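PDB 4H05: aminoglycoside-O-phosphotransferase VIII from Streptomyces rimosus, which phosphorylates aminoglycoside antibiotics at the 3'-hydroxyl using ATP, probably with magnesium, a reaction that underlies resistance. Local coordinates for residues L119-H124 and L247-R252; H124-E129 and L184-G189. All blocks are in the same frame, centred on the assembly; numbering follows the deposited sequence.

Contact 1. Residues L119-H124 and L247-R252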
loop_
_atom_site.group_PDB
_atom_site.type_symbol
_atom_site.label_atom_id
_atom_site.label_comp_id
_atom_site.label_asym_id
_atom_site.label_seq_id
_atom_site.Cartn_x
_atom_site.Cartn_y
_atom_site.Cartn_z
ATOM N N LEU A 119 -4.092 0.917 13.328
ATOM C CA LEU A 119 -3.480 -0.104 12.497
ATOM C C LEU A 119 -2.017 0.279 12.279
ATOM O O LEU A 119 -1.138 -0.571 12.366
ATOM C CB LEU A 119 -4.244 -0.209 11.164
ATOM C CG LEU A 119 -3.506 -1.109 10.179
ATOM C CD1 LEU A 119 -3.573 -2.538 10.703
ATOM C CD2 LEU A 119 -4.085 -0.993 8.793
ATOM N N ALA A 120 -1.787 1.563 12.019
ATOM C CA ALA A 120 -0.413 2.161 11.955
ATOM C C ALA A 120 0.426 1.844 13.216
ATOM O O ALA A 120 1.554 1.395 13.127
ATOM C CB ALA A 120 -0.493 3.671 11.658
ATOM N N ARG A 121 -0.213 1.893 14.363
ATOM C CA ARG A 121 0.406 1.703 15.660
ATOM C C ARG A 121 0.734 0.221 15.913
ATOM O O ARG A 121 1.753 -0.138 16.478
ATOM C CB ARG A 121 -0.576 2.399 16.603
ATOM C CG ARG A 121 -0.695 2.279 18.126
ATOM C CD ARG A 121 -1.443 3.572 18.591
ATOM N NE ARG A 121 -2.495 3.518 19.611
ATOM C CZ ARG A 121 -2.357 3.030 20.848
ATOM N NH1 ARG A 121 -1.248 2.417 21.252
ATOM N NH2 ARG A 121 -3.374 3.095 21.665
ATOM N N SER A 122 -0.083 -0.660 15.382
ATOM C CA SER A 122 0.120 -2.033 15.583
ATOM C C SER A 122 1.225 -2.519 14.651
ATOM O O SER A 122 2.022 -3.382 14.987
ATOM C CB SER A 122 -1.205 -2.770 15.274
ATOM O OG SER A 122 -2.257 -2.385 16.148
ATOM N N LEU A 123 1.239 -2.006 13.445
ATOM C CA LEU A 123 2.311 -2.290 12.494
ATOM C C LEU A 123 3.619 -1.749 13.124
ATOM O O LEU A 123 4.629 -2.458 13.279
ATOM C CB LEU A 123 1.985 -1.546 11.209
ATOM C CG LEU A 123 2.054 -2.021 9.777
ATOM C CD1 LEU A 123 1.754 -3.511 9.585
ATOM C CD2 LEU A 123 1.151 -1.072 8.947
ATOM N N HIS A 124 3.594 -0.497 13.576
ATOM C CA HIS A 124 4.835 0.091 14.103
ATOM C C HIS A 124 5.217 -0.400 15.444
ATOM O O HIS A 124 6.248 -0.025 15.875
ATOM C CB HIS A 124 4.886 1.612 14.023
ATOM C CG HIS A 124 4.559 2.154 12.648
ATOM N ND1 HIS A 124 4.166 3.419 12.440
ATOM C CD2 HIS A 124 4.506 1.532 11.432
ATOM C CE1 HIS A 124 3.893 3.601 11.133
ATOM N NE2 HIS A 124 4.100 2.456 10.508
ATOM N N LEU A 247 -3.786 11.786 14.186
ATOM C CA LEU A 247 -2.554 12.130 14.914
ATOM C C LEU A 247 -2.675 12.012 16.422
ATOM O O LEU A 247 -1.725 11.588 17.078
ATOM C CB LEU A 247 -2.030 13.516 14.547
ATOM C CG LEU A 247 -1.116 13.701 13.314
ATOM C CD1 LEU A 247 -0.530 15.116 13.406
ATOM C CD2 LEU A 247 -0.017 12.675 13.278
ATOM N N ARG A 248 -3.825 12.352 16.985
ATOM C CA ARG A 248 -4.076 12.123 18.456
ATOM C C ARG A 248 -3.981 10.648 18.810
ATOM O O ARG A 248 -3.290 10.293 19.730
ATOM C CB ARG A 248 -5.490 12.637 18.803
ATOM C CG ARG A 248 -5.957 12.505 20.294
ATOM C CD ARG A 248 -7.304 13.236 20.496
ATOM N NE ARG A 248 -7.320 14.435 19.635
ATOM C CZ ARG A 248 -8.113 14.662 18.583
ATOM N NH1 ARG A 248 -9.095 13.831 18.235
ATOM N NH2 ARG A 248 -7.955 15.792 17.890
ATOM N N GLU A 249 -4.684 9.789 18.054
ATOM C CA GLU A 249 -4.605 8.332 18.250
ATOM C C GLU A 249 -3.204 7.780 18.009
ATOM O O GLU A 249 -2.660 7.046 18.833
ATOM C CB GLU A 249 -5.644 7.603 17.379
ATOM C CG GLU A 249 -5.576 6.058 17.385
ATOM C CD GLU A 249 -5.751 5.436 18.770
ATOM O OE1 GLU A 249 -6.400 6.157 19.582
ATOM O OE2 GLU A 249 -5.203 4.280 19.036
ATOM N N TYR A 250 -2.553 8.151 16.911
ATOM C CA TYR A 250 -1.211 7.597 16.722
ATOM C C TYR A 250 -0.302 7.998 17.855
ATOM O O TYR A 250 0.447 7.186 18.385
ATOM C CB TYR A 250 -0.610 8.058 15.414
ATOM C CG TYR A 250 0.659 7.316 15.122
ATOM C CD1 TYR A 250 0.638 6.085 14.524
ATOM C CD2 TYR A 250 1.879 7.829 15.507
ATOM C CE1 TYR A 250 1.817 5.420 14.205
ATOM C CE2 TYR A 250 3.067 7.170 15.207
ATOM C CZ TYR A 250 3.035 5.969 14.540
ATOM O OH TYR A 250 4.212 5.323 14.319
ATOM N N GLY A 251 -0.363 9.267 18.261
ATOM C CA GLY A 251 0.389 9.711 19.451
ATOM C C GLY A 251 0.243 8.925 20.764
ATOM O O GLY A 251 1.098 8.998 21.620
ATOM N N ARG A 252 -0.780 8.105 20.927
ATOM C CA ARG A 252 -0.924 7.365 22.207
ATOM C C ARG A 252 0.178 6.400 22.795
ATOM O O ARG A 252 0.719 6.755 23.832
ATOM C CB ARG A 252 -2.292 6.734 22.290
ATOM C CG ARG A 252 -3.431 7.766 22.425
ATOM C CD ARG A 252 -4.824 7.092 22.425
ATOM N NE ARG A 252 -4.822 5.795 23.142
ATOM C CZ ARG A 252 -5.722 4.811 23.003
ATOM N NH1 ARG A 252 -6.761 4.926 22.173
ATOM N NH2 ARG A 252 -5.573 3.683 23.712
#

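Contact 2. Residues H124-E129 and L184-G189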
loop_
_atom_site.group_PDB
_atom_site.type_symbol
_atom_site.label_atom_id
_atom_site.label_comp_id
_atom_site.label_asym_id
_atom_site.label_seq_id
_atom_site.Cartn_x
_atom_site.Cartn_y
_atom_site.Cartn_z
ATOM N N HIS A 124 3.594 -0.497 13.576
ATOM C CA HIS A 124 4.835 0.091 14.103
ATOM C C HIS A 124 5.217 -0.400 15.444
ATOM O O HIS A 124 6.248 -0.025 15.875
ATOM C CB HIS A 124 4.886 1.612 14.023
ATOM C CG HIS A 124 4.559 2.154 12.648
ATOM N ND1 HIS A 124 4.166 3.419 12.440
ATOM C CD2 HIS A 124 4.506 1.532 11.432
ATOM C CE1 HIS A 124 3.893 3.601 11.133
ATOM N NE2 HIS A 124 4.100 2.456 10.508
ATOM N N ALA A 125 4.412 -1.274 16.082
ATOM C CA ALA A 125 4.769 -1.884 17.379
ATOM C C ALA A 125 5.545 -3.114 17.184
ATOM O O ALA A 125 6.065 -3.618 18.132
ATOM C CB ALA A 125 3.549 -2.240 18.197
ATOM N N LEU A 126 5.534 -3.686 15.976
ATOM C CA LEU A 126 6.359 -4.858 15.725
ATOM C C LEU A 126 7.816 -4.488 15.970
ATOM O O LEU A 126 8.210 -3.387 15.756
ATOM C CB LEU A 126 6.193 -5.335 14.279
ATOM C CG LEU A 126 4.892 -6.033 14.077
ATOM C CD1 LEU A 126 4.504 -6.117 12.614
ATOM C CD2 LEU A 126 5.017 -7.389 14.739
ATOM N N ASP A 127 8.632 -5.426 16.399
ATOM C CA ASP A 127 10.039 -5.167 16.538
ATOM C C ASP A 127 10.643 -5.377 15.117
ATOM O O ASP A 127 10.644 -6.460 14.592
ATOM C CB ASP A 127 10.591 -6.146 17.602
ATOM C CG ASP A 127 12.121 -6.068 17.770
ATOM O OD1 ASP A 127 12.634 -6.750 18.673
ATOM O OD2 ASP A 127 12.812 -5.350 17.007
ATOM N N TRP A 128 11.107 -4.324 14.468
ATOM C CA TRP A 128 11.682 -4.459 13.123
ATOM C C TRP A 128 12.796 -5.407 12.984
ATOM O O TRP A 128 13.013 -5.902 11.876
ATOM C CB TRP A 128 12.122 -3.144 12.545
ATOM C CG TRP A 128 13.189 -2.430 13.316
ATOM C CD1 TRP A 128 13.016 -1.472 14.339
ATOM C CD2 TRP A 128 14.621 -2.620 13.194
ATOM N NE1 TRP A 128 14.220 -1.021 14.793
ATOM C CE2 TRP A 128 15.241 -1.656 14.137
ATOM C CE3 TRP A 128 15.445 -3.415 12.390
ATOM C CZ2 TRP A 128 16.607 -1.578 14.306
ATOM C CZ3 TRP A 128 16.848 -3.265 12.521
ATOM C CH2 TRP A 128 17.410 -2.383 13.474
ATOM N N GLU A 129 13.503 -5.732 14.075
ATOM C CA GLU A 129 14.555 -6.759 13.991
ATOM C C GLU A 129 14.002 -8.142 13.786
ATOM O O GLU A 129 14.777 -9.026 13.452
ATOM C CB GLU A 129 15.511 -6.770 15.215
ATOM C CG GLU A 129 16.024 -5.386 15.682
ATOM C CD GLU A 129 17.191 -5.459 16.662
ATOM O OE1 GLU A 129 17.453 -6.573 17.227
ATOM O OE2 GLU A 129 17.872 -4.415 16.874
ATOM N N LEU A 184 13.320 3.553 12.593
ATOM C CA LEU A 184 12.799 2.370 11.948
ATOM C C LEU A 184 11.598 1.799 12.659
ATOM O O LEU A 184 11.572 1.713 13.872
ATOM C CB LEU A 184 13.867 1.273 11.889
ATOM C CG LEU A 184 15.050 1.474 10.957
ATOM C CD1 LEU A 184 16.149 0.420 11.144
ATOM C CD2 LEU A 184 14.647 1.634 9.515
ATOM N N ALA A 185 10.642 1.336 11.871
ATOM C CA ALA A 185 9.560 0.463 12.306
ATOM C C ALA A 185 9.188 -0.445 11.111
ATOM O O ALA A 185 9.592 -0.231 9.972
ATOM C CB ALA A 185 8.347 1.295 12.710
ATOM N N VAL A 186 8.399 -1.469 11.370
ATOM C CA VAL A 186 7.826 -2.253 10.270
ATOM C C VAL A 186 6.718 -1.489 9.657
ATOM O O VAL A 186 5.642 -1.300 10.325
ATOM C CB VAL A 186 7.313 -3.615 10.740
ATOM C CG1 VAL A 186 6.635 -4.399 9.549
ATOM C CG2 VAL A 186 8.472 -4.380 11.404
ATOM N N CYS A 187 6.982 -1.057 8.401
ATOM C CA CYS A 187 6.063 -0.239 7.582
ATOM C C CYS A 187 5.319 -1.022 6.489
ATOM O O CYS A 187 5.814 -2.058 6.013
ATOM C CB CYS A 187 6.808 0.951 6.993
ATOM S SG CYS A 187 7.388 2.161 8.257
ATOM N N HIS A 188 4.080 -0.601 6.189
ATOM C CA HIS A 188 3.386 -1.076 5.031
ATOM C C HIS A 188 4.008 -0.536 3.752
ATOM O O HIS A 188 4.268 -1.251 2.819
ATOM C CB HIS A 188 1.998 -0.578 5.145
ATOM C CG HIS A 188 1.098 -1.025 4.012
ATOM N ND1 HIS A 188 0.956 -0.318 2.856
ATOM C CD2 HIS A 188 0.297 -2.108 3.906
ATOM C CE1 HIS A 188 0.122 -0.921 2.098
ATOM N NE2 HIS A 188 -0.299 -2.031 2.717
ATOM N N GLY A 189 4.164 0.776 3.688
ATOM C CA GLY A 189 4.871 1.458 2.611
ATOM C C GLY A 189 4.042 2.013 1.479
ATOM O O GLY A 189 4.583 2.722 0.592
HETATM O O HOH W 1 7.593 -1.542 13.898
#

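Contact 1. Residues L119-H124 and L247-R252
The phenol oxygen of Tyr-250 is gripped from two directions: its OH lies 2.7 Å from ND1 of His-124, and Arg-219 NH1 makes a further hydrogen bond to it. This buried junction ties helix 240-251 to helix 109-124 in the C-terminal, helical lobe of the protein-kinase-like fold shared by aminoglycoside phosphotransferases. Over these short segments the axes come within 9.7 Å and point the same general way, 29° apart. Tyr-250 bridges them because its CG stands anti to the backbone N (chi1 -171°), which carries the ring across to the neighbouring helix. The hydroxyl arrives at the edge of the imidazole, close to its plane, and the bond is almost straight. The two rings themselves meet rim to rim. Closer to the phenol's attachment, CE1 is 3.9 Å from CB of Ala-120, the apolar part of the join at the ring edge. His-124 is also held at its other nitrogen, NE2, by Asp-222, so the orientation of the imidazole is fixed from two sides.

Toward the surface the chemistry turns ionic. Arg-121 NE donates to Glu-249 OE2 at 2.9 Å with an N-H...O angle of 170°; the oxygen lies near the guanidinium plane, but the nitrogen meets it from above the carboxylate. A second, weak bond to OE2 comes from Arg-121 NH2 at 3.4 Å. Arg-252 completes the salt-bridge network within its own segment, its NH1 lying 2.9 Å from Glu-249 OE1, although this hydrogen bond is weak and the side chain poorly ordered. Sharing the carboxylate brings Arg-121 NH2 within 3.1 Å of Arg-252 NH2 without a bond, a closeness that disorder makes uncertain, while CB of Arg-252 rests over one face of the Arg-121 guanidinium.

Contact 2. Residues H124-E129 and L184-G189
Two close backbone approaches, His-124 CA to Ala-185 CA at 5.1 Å and Trp-128 CA to Val-186 CA at 5.3 Å, bring segment 124-129 against strand 184-187. No direct hydrogen bond joins them. Instead, water 1 donates to Leu-126 O and accepts from Val-186 N, each at 2.7 Å, while Ala-185 and Cys-187 pair with strand 215-218.

Val-186 CG2 packs 3.8 Å from Leu-126 CB and also touches Trp-128 CA. With its CG held between backbone N and carbonyl carbon (chi1 61°), Trp-128 lays its indole over Leu-184: CD1 of that leucine is 3.6 Å from the centroid of the six-membered ring and only 7° off its normal, a CH-pi contact. Glu-129 CG lies over the rim of the opposite face. His-124 CB meets Ala-185 CB, and its CD2 points an imidazole edge at Val-186 O, 3.2 Å away.

Asp-127 OD2 accepts from Glu-129 N, an Asx turn that shapes the loop. The strand leads directly into His-188, Gly-189 and Asp-190, the predicted proton acceptor, an arrangement consistent with the catalytic loop of kinase-like phosphotransferases.

His-124 belongs to both contacts: its ring meets helix 240-251 in contact 1 and strand 184-187 in contact 2, so this one side chain links two different elements. Both interfaces are partly buried, with about 12 Å between their centres, and they touch directly where Leu-123 CG packs against Val-186 O at 3.7 Å. Contact 1 grades from a buried polar junction to a charged network nearer the surface, whereas contact 2 relies on apolar and CH-pi packing plus one bridging water. Contact 2 also comes nearer the predicted proton acceptor Asp-190: the Cys-187 side chain is about 9 Å from that of Asp-190, whereas the shared His-124 side chain is about 12 Å away.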